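Long-range contacts in hypothetical membrane protein (Corynebacterium glutamicum, PDB 6JS9), which binds heme through the N-terminal domain of HtaA and probably passes it along the heme-uptake machinery of corynebacteria: residues G11-G16 against F47-R52; V66-S71 against S90-V95. All coordinates share one frame; numbering follows the deposited sequence.

Contact 1. Residues G11-G16 against F47-R52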
ATOM      1  N   GLY A  11      10.348 -13.172   3.627  1.00 45.48           N
ATOM      2  CA  GLY A  11       8.991 -13.192   3.124  1.00 40.38           C
ATOM      3  C   GLY A  11       8.667 -11.896   2.419  1.00 40.59           C
ATOM      4  O   GLY A  11       9.548 -11.086   2.118  1.00 38.66           O
ATOM      5  N   SER A  12       7.374 -11.691   2.163  1.00 41.85           N
ATOM      6  CA  SER A  12       6.956 -10.472   1.481  1.00 37.22           C
ATOM      7  C   SER A  12       5.471 -10.227   1.687  1.00 38.06           C
ATOM      8  O   SER A  12       4.675 -11.164   1.787  1.00 43.35           O
ATOM      9  CB  SER A  12       7.259 -10.539  -0.020  1.00 41.80           C
ATOM     10  OG  SER A  12       6.417 -11.494  -0.648  1.00 42.28           O
ATOM     11  N   LEU A  13       5.111  -8.951   1.736  1.00 38.07           N
ATOM     12  CA  LEU A  13       3.734  -8.536   1.545  1.00 42.09           C
ATOM     13  C   LEU A  13       3.485  -8.377   0.052  1.00 41.32           C
ATOM     14  O   LEU A  13       4.221  -7.658  -0.630  1.00 36.47           O
ATOM     15  CB  LEU A  13       3.454  -7.225   2.281  1.00 38.29           C
ATOM     16  CG  LEU A  13       2.189  -6.451   1.896  1.00 33.77           C
ATOM     17  CD1 LEU A  13       0.936  -7.254   2.247  1.00 36.07           C
ATOM     18  CD2 LEU A  13       2.169  -5.108   2.605  1.00 29.30           C
ATOM     19  N   ASN A  14       2.465  -9.071  -0.452  1.00 36.37           N
ATOM     20  CA  ASN A  14       2.094  -9.046  -1.857  1.00 32.19           C
ATOM     21  C   ASN A  14       0.772  -8.293  -1.969  1.00 37.19           C
ATOM     22  O   ASN A  14      -0.258  -8.777  -1.490  1.00 42.78           O
ATOM     23  CB  ASN A  14       1.968 -10.460  -2.424  1.00 33.53           C
ATOM     24  CG  ASN A  14       3.249 -11.254  -2.328  1.00 44.48           C
ATOM     25  OD1 ASN A  14       4.348 -10.697  -2.282  1.00 48.83           O
ATOM     26  ND2 ASN A  14       3.114 -12.573  -2.307  1.00 41.98           N
ATOM     27  N   TRP A  15       0.797  -7.113  -2.593  1.00 36.16           N
ATOM     28  CA  TRP A  15      -0.398  -6.265  -2.655  1.00 35.44           C
ATOM     29  C   TRP A  15      -0.209  -5.192  -3.710  1.00 38.76           C
ATOM     30  O   TRP A  15       0.692  -4.361  -3.577  1.00 38.82           O
ATOM     31  CB  TRP A  15      -0.667  -5.613  -1.300  1.00 32.92           C
ATOM     32  CG  TRP A  15      -1.988  -4.906  -1.173  1.00 31.53           C
ATOM     33  CD1 TRP A  15      -3.228  -5.456  -1.311  1.00 39.62           C
ATOM     34  CD2 TRP A  15      -2.202  -3.528  -0.817  1.00 29.38           C
ATOM     35  NE1 TRP A  15      -4.200  -4.501  -1.093  1.00 30.05           N
ATOM     36  CE2 TRP A  15      -3.593  -3.317  -0.769  1.00 32.08           C
ATOM     37  CE3 TRP A  15      -1.349  -2.457  -0.530  1.00 31.41           C
ATOM     38  CZ2 TRP A  15      -4.153  -2.072  -0.467  1.00 36.06           C
ATOM     39  CZ3 TRP A  15      -1.904  -1.223  -0.213  1.00 27.06           C
ATOM     40  CH2 TRP A  15      -3.294  -1.041  -0.195  1.00 36.05           C
ATOM     41  N   GLY A  16      -1.078  -5.175  -4.723  1.00 36.73           N
ATOM     42  CA  GLY A  16      -0.989  -4.175  -5.773  1.00 32.31           C
ATOM     43  C   GLY A  16      -2.042  -3.090  -5.647  1.00 32.81           C
ATOM     44  O   GLY A  16      -2.517  -2.569  -6.657  1.00 34.10           O
ATOM     45  N   PHE A  47       2.168  -6.483  -6.110  1.00 31.31           N
ATOM     46  CA  PHE A  47       3.475  -5.935  -5.759  1.00 36.66           C
ATOM     47  C   PHE A  47       4.020  -6.521  -4.463  1.00 37.33           C
ATOM     48  O   PHE A  47       3.332  -6.549  -3.439  1.00 37.69           O
ATOM     49  CB  PHE A  47       3.366  -4.420  -5.643  1.00 31.74           C
ATOM     50  CG  PHE A  47       2.837  -3.761  -6.889  1.00 36.83           C
ATOM     51  CD1 PHE A  47       2.987  -4.371  -8.129  1.00 40.86           C
ATOM     52  CD2 PHE A  47       2.210  -2.535  -6.821  1.00 28.94           C
ATOM     53  CE1 PHE A  47       2.505  -3.777  -9.283  1.00 41.02           C
ATOM     54  CE2 PHE A  47       1.728  -1.930  -7.977  1.00 43.68           C
ATOM     55  CZ  PHE A  47       1.883  -2.556  -9.206  1.00 35.13           C
ATOM     56  N   ALA A  48       5.271  -6.978  -4.516  1.00 43.59           N
ATOM     57  CA  ALA A  48       5.919  -7.685  -3.415  1.00 45.38           C
ATOM     58  C   ALA A  48       6.887  -6.754  -2.687  1.00 37.35           C
ATOM     59  O   ALA A  48       7.830  -6.231  -3.296  1.00 37.18           O
ATOM     60  CB  ALA A  48       6.654  -8.919  -3.935  1.00 35.08           C
ATOM     61  N   PHE A  49       6.658  -6.557  -1.390  1.00 32.93           N
ATOM     62  CA  PHE A  49       7.496  -5.726  -0.530  1.00 38.67           C
ATOM     63  C   PHE A  49       8.160  -6.591   0.541  1.00 38.56           C
ATOM     64  O   PHE A  49       7.476  -7.324   1.264  1.00 37.09           O
ATOM     65  CB  PHE A  49       6.663  -4.626   0.134  1.00 34.74           C
ATOM     66  CG  PHE A  49       5.834  -3.816  -0.845  1.00 37.99           C
ATOM     67  CD1 PHE A  49       6.373  -2.694  -1.479  1.00 40.99           C
ATOM     68  CD2 PHE A  49       4.531  -4.180  -1.134  1.00 32.23           C
ATOM     69  CE1 PHE A  49       5.613  -1.938  -2.387  1.00 41.08           C
ATOM     70  CE2 PHE A  49       3.760  -3.421  -2.048  1.00 34.18           C
ATOM     71  CZ  PHE A  49       4.311  -2.304  -2.670  1.00 34.43           C
ATOM     72  N   THR A  50       9.527  -6.489   0.658  1.00 38.47           N
ATOM     73  CA  THR A  50      10.267  -7.284   1.630  1.00 42.85           C
ATOM     74  C   THR A  50      10.356  -6.560   2.975  1.00 41.75           C
ATOM     75  O   THR A  50      10.394  -5.328   3.014  1.00 34.59           O
ATOM     76  CB  THR A  50      11.675  -7.573   1.116  1.00 46.12           C
ATOM     77  OG1 THR A  50      12.392  -6.340   0.978  1.00 55.82           O
ATOM     78  CG2 THR A  50      11.612  -8.278  -0.220  1.00 38.10           C
ATOM     79  N   PRO A  51      10.398  -7.301   4.093  1.00 41.83           N
ATOM     80  CA  PRO A  51      10.521  -6.651   5.409  1.00 46.21           C
ATOM     81  C   PRO A  51      11.877  -5.976   5.574  1.00 46.52           C
ATOM     82  O   PRO A  51      12.914  -6.512   5.176  1.00 39.55           O
ATOM     83  CB  PRO A  51      10.365  -7.808   6.410  1.00 46.46           C
ATOM     84  CG  PRO A  51      10.002  -9.021   5.597  1.00 52.05           C
ATOM     85  CD  PRO A  51      10.424  -8.772   4.191  1.00 43.60           C
ATOM     86  N   ARG A  52      11.868  -4.799   6.188  1.00 41.21           N
ATOM     87  CA  ARG A  52      13.099  -4.038   6.376  1.00 46.14           C
ATOM     88  C   ARG A  52      13.880  -4.537   7.593  1.00 41.91           C
ATOM     89  O   ARG A  52      13.305  -4.786   8.654  1.00 38.43           O
ATOM     90  CB  ARG A  52      12.762  -2.559   6.541  1.00 54.71           C
ATOM     91  CG  ARG A  52      13.750  -1.621   5.912  1.00 57.78           C
ATOM     92  CD  ARG A  52      13.289  -0.201   6.094  1.00 54.45           C
ATOM     93  NE  ARG A  52      12.708   0.364   4.880  1.00 48.94           N
ATOM     94  CZ  ARG A  52      11.930   1.443   4.882  1.00 47.87           C
ATOM     95  NH1 ARG A  52      11.644   2.033   6.034  1.00 46.40           N
ATOM     96  NH2 ARG A  52      11.433   1.926   3.747  1.00 42.44           N
TER
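L13 and F49 form a hydrogen-bonded antiparallel pair: L13 N donates to F49 O at 2.9 Å, and F49 N returns a straighter bond to L13 O at 2.8 Å, with 165° at the hydrogen. Beyond the strand ends, W15 N donates to F47 O at 2.7 Å. Between these bonds lies the non-hydrogen-bonded pair N14 and A48, whose CA atoms are 4.3 Å apart. N14 CA and S12 CA also make C-H...O contacts, to F47 O and F49 O respectively.

On the face that carries N14 and A48, the amide oxygen N14 OD1 lies 3.3 Å from A48 CB. S12 OG donates to N14 OD1 at 2.8 Å, tilted 33° from the carbonyl plane, and helps to fix the rotation of the amide. On the other face, the L13 and F49 side chains touch loosely. W15 O meets the edge of the F49 ring in its plane, 3.6 Å from F49 CE2. F47 swings CG beside its own backbone N (chi1 -56°), which brings G16 CA over one ring face in a CH-pi contact, 4.2 Å from the F47 centroid. At the far end P51 CD packs on G11 O; the backbone angles of G11 suit glycine.

This antiparallel pairing belongs to the curled sheet of the HtaA domain and stops where the chain leaves strand 11-14 at W15. Strand 11-14 lies between strands 48-58 and 177-183, S12 and N14 bonding to S179 and G177. L13 and F49 pack on F68 of strand 63-79 and I92 of strand 82-97, while W15 packs on L103 of strand 100-110 and bonds D174 O through NE1.

Contact 2. Residues V66-S71 against S90-V95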
ATOM      1  N   VAL A  66       5.419  -4.124  11.139  1.00 33.52           N
ATOM      2  CA  VAL A  66       6.517  -4.503  10.255  1.00 32.20           C
ATOM      3  C   VAL A  66       6.650  -3.449   9.163  1.00 42.35           C
ATOM      4  O   VAL A  66       5.690  -3.179   8.425  1.00 31.38           O
ATOM      5  CB  VAL A  66       6.317  -5.901   9.656  1.00 34.38           C
ATOM      6  CG1 VAL A  66       7.492  -6.253   8.759  1.00 36.37           C
ATOM      7  CG2 VAL A  66       6.167  -6.925  10.761  1.00 33.99           C
ATOM      8  N   GLU A  67       7.834  -2.846   9.067  1.00 36.69           N
ATOM      9  CA  GLU A  67       8.134  -1.893   8.008  1.00 32.83           C
ATOM     10  C   GLU A  67       8.733  -2.639   6.824  1.00 33.88           C
ATOM     11  O   GLU A  67       9.501  -3.588   7.005  1.00 43.54           O
ATOM     12  CB  GLU A  67       9.109  -0.829   8.508  1.00 32.92           C
ATOM     13  CG  GLU A  67       8.554   0.032   9.628  1.00 43.34           C
ATOM     14  CD  GLU A  67       9.548   1.073  10.095  1.00 55.13           C
ATOM     15  OE1 GLU A  67      10.735   0.992   9.698  1.00 60.80           O
ATOM     16  OE2 GLU A  67       9.139   1.977  10.851  1.00 63.73           O
ATOM     17  N   PHE A  68       8.391  -2.197   5.616  1.00 31.81           N
ATOM     18  CA  PHE A  68       8.767  -2.873   4.379  1.00 32.19           C
ATOM     19  C   PHE A  68       9.619  -1.973   3.494  1.00 38.56           C
ATOM     20  O   PHE A  68       9.520  -0.744   3.550  1.00 35.93           O
ATOM     21  CB  PHE A  68       7.516  -3.309   3.592  1.00 36.04           C
ATOM     22  CG  PHE A  68       6.754  -4.418   4.251  1.00 36.74           C
ATOM     23  CD1 PHE A  68       5.787  -4.140   5.206  1.00 38.30           C
ATOM     24  CD2 PHE A  68       7.027  -5.746   3.936  1.00 36.59           C
ATOM     25  CE1 PHE A  68       5.093  -5.162   5.845  1.00 36.77           C
ATOM     26  CE2 PHE A  68       6.336  -6.781   4.563  1.00 34.20           C
ATOM     27  CZ  PHE A  68       5.363  -6.484   5.518  1.00 39.94           C
ATOM     28  N   ASN A  69      10.469  -2.602   2.681  1.00 37.17           N
ATOM     29  CA  ASN A  69      11.153  -1.915   1.599  1.00 42.58           C
ATOM     30  C   ASN A  69      10.237  -1.804   0.396  1.00 42.09           C
ATOM     31  O   ASN A  69       9.521  -2.752   0.061  1.00 46.22           O
ATOM     32  CB  ASN A  69      12.411  -2.671   1.185  1.00 35.81           C
ATOM     33  CG  ASN A  69      13.486  -2.597   2.233  1.00 48.53           C
ATOM     34  OD1 ASN A  69      13.865  -1.505   2.671  1.00 51.20           O
ATOM     35  ND2 ASN A  69      13.978  -3.755   2.658  1.00 39.26           N
ATOM     36  N   GLY A  70      10.273  -0.658  -0.260  1.00 39.58           N
ATOM     37  CA  GLY A  70       9.663  -0.516  -1.569  1.00 35.42           C
ATOM     38  C   GLY A  70       8.848   0.752  -1.708  1.00 37.36           C
ATOM     39  O   GLY A  70       8.426   1.371  -0.731  1.00 32.91           O
ATOM     40  N   SER A  71       8.615   1.142  -2.963  1.00 36.69           N
ATOM     41  CA  SER A  71       7.742   2.271  -3.276  1.00 36.68           C
ATOM     42  C   SER A  71       7.012   1.982  -4.579  1.00 35.90           C
ATOM     43  O   SER A  71       7.453   1.157  -5.383  1.00 31.12           O
ATOM     44  CB  SER A  71       8.527   3.581  -3.390  1.00 34.80           C
ATOM     45  OG  SER A  71       9.441   3.511  -4.473  1.00 38.59           O
ATOM     46  N   SER A  90       5.078   5.227  -0.455  1.00 35.43           N
ATOM     47  CA  SER A  90       6.311   4.691   0.130  1.00 39.66           C
ATOM     48  C   SER A  90       6.128   4.467   1.629  1.00 36.96           C
ATOM     49  O   SER A  90       5.062   4.732   2.192  1.00 29.81           O
ATOM     50  CB  SER A  90       7.497   5.625  -0.115  1.00 41.21           C
ATOM     51  OG  SER A  90       7.342   6.827   0.617  1.00 40.90           O
ATOM     52  N   ASP A  91       7.198   3.985   2.271  1.00 38.18           N
ATOM     53  CA  ASP A  91       7.225   3.695   3.707  1.00 41.28           C
ATOM     54  C   ASP A  91       6.012   2.860   4.112  1.00 35.87           C
ATOM     55  O   ASP A  91       5.242   3.211   5.009  1.00 35.40           O
ATOM     56  CB  ASP A  91       7.321   4.982   4.525  1.00 46.85           C
ATOM     57  CG  ASP A  91       8.620   5.728   4.286  1.00 64.36           C
ATOM     58  OD1 ASP A  91       9.704   5.202   4.647  1.00 63.45           O
ATOM     59  OD2 ASP A  91       8.549   6.836   3.707  1.00 74.84           O
ATOM     60  N   ILE A  92       5.831   1.756   3.399  1.00 30.29           N
ATOM     61  CA  ILE A  92       4.718   0.851   3.648  1.00 32.23           C
ATOM     62  C   ILE A  92       4.968   0.109   4.956  1.00 38.14           C
ATOM     63  O   ILE A  92       6.073  -0.396   5.201  1.00 29.85           O
ATOM     64  CB  ILE A  92       4.559  -0.106   2.454  1.00 36.27           C
ATOM     65  CG1 ILE A  92       4.118   0.693   1.216  1.00 31.81           C
ATOM     66  CG2 ILE A  92       3.605  -1.254   2.772  1.00 29.57           C
ATOM     67  CD1 ILE A  92       4.971   0.452  -0.002  1.00 34.60           C
ATOM     68  N   LYS A  93       3.945   0.072   5.817  1.00 38.44           N
ATOM     69  CA  LYS A  93       3.983  -0.607   7.105  1.00 39.40           C
ATOM     70  C   LYS A  93       2.721  -1.433   7.273  1.00 36.04           C
ATOM     71  O   LYS A  93       1.648  -1.057   6.808  1.00 33.57           O
ATOM     72  CB  LYS A  93       4.073   0.386   8.277  1.00 36.74           C
ATOM     73  CG  LYS A  93       5.231   1.337   8.182  1.00 45.12           C
ATOM     74  CD  LYS A  93       5.133   2.445   9.202  1.00 45.60           C
ATOM     75  CE  LYS A  93       6.108   3.550   8.819  1.00 51.92           C
ATOM     76  NZ  LYS A  93       6.299   4.570   9.892  1.00 57.73           N
ATOM     77  N   MET A  94       2.840  -2.554   7.962  1.00 35.10           N
ATOM     78  CA  MET A  94       1.671  -3.330   8.346  1.00 34.61           C
ATOM     79  C   MET A  94       1.622  -3.391   9.865  1.00 36.61           C
ATOM     80  O   MET A  94       2.590  -3.823  10.503  1.00 30.57           O
ATOM     81  CB  MET A  94       1.713  -4.726   7.729  1.00 38.95           C
ATOM     82  CG  MET A  94       0.356  -5.351   7.604  1.00 36.46           C
ATOM     83  SD  MET A  94       0.364  -6.665   6.379  1.00 42.32           S
ATOM     84  CE  MET A  94      -1.286  -7.305   6.631  1.00 39.98           C
ATOM     85  N   VAL A  95       0.519  -2.915  10.441  1.00 35.18           N
ATOM     86  CA  VAL A  95       0.312  -2.884  11.888  1.00 33.78           C
ATOM     87  C   VAL A  95      -0.701  -3.971  12.232  1.00 39.70           C
ATOM     88  O   VAL A  95      -1.860  -3.909  11.794  1.00 30.98           O
ATOM     89  CB  VAL A  95      -0.177  -1.508  12.369  1.00 34.78           C
ATOM     90  CG1 VAL A  95      -0.243  -1.462  13.908  1.00 31.38           C
ATOM     91  CG2 VAL A  95       0.719  -0.395  11.841  1.00 30.20           C
TER
HETATM   92  O   HOH W   1       8.426   1.328   5.758  1.00 31.98           O
HETATM   93  O   HOH W   2       8.132   0.877   1.869  1.00 34.56           O
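V66 and M94 are joined by two backbone bonds, V66 N to M94 O at 2.9 Å and M94 N to V66 O at 3.0 Å, both close to straight. F68 N adds a third, to I92 O, arriving nearly along the C=O axis but with a more bent 151° at the hydrogen. Next to this last direct bond one water donates to both F68 O and I92 O. A second water spans the gap by the corner at D91: it donates to F68 O and G70 O and accepts from I92 N at 2.9 Å, so that F68 O takes two water bonds.

E67 and K93, the non-hydrogen-bonded pair, run their extended side chains side by side in the same direction. E67 CG and K93 CG lie 3.9 Å apart. The charged ends make a long salt bridge, E67 OE2 to K93 NZ at 4.0 Å; E67 also forms a weak, long ion pair with R52, and K93 another with D128. The F68 ring turns its edge to the partner strand. With CG beside the backbone N (chi1 -69°), F68 places I92 O in the ring plane and F68 CE1 3.9 Å from M94 CB. I92 CD1 reaches back to G70 O at 3.6 Å, and S71 CB meets S90 CB where the chains approach again. F68 and I92 also touch L13 and F49, while M94 packs on A101 and L103.

The chemistry of this hairpin is thus divided between an apolar face carrying V66 and M94, with the F68 ring against M94 CB, and a charged one at E67 and K93. Where direct backbone bonds have stopped, the second water satisfies F68 O, G70 O and I92 N together.

Overall arrangement
From the N terminus, contact 1 closes first: the chain leaves 11-16, passes through helix 19-26 and strand 33-37, and returns at 47-52. Contact 2 then closes a shorter loop, the beta hairpin of strands 63-79 and 82-97, so the two follow in series, without nesting or crossing. Their centres are 8 Å apart, and strands 48-58 and 63-79 pair side by side, with probable hydrogen bonds from N69 N to T50 O (2.7 Å) and from R52 N to E67 O (2.8 Å). Together they tie strand 11-14 through these neighbours to strand 82-97 within one curled antiparallel sheet.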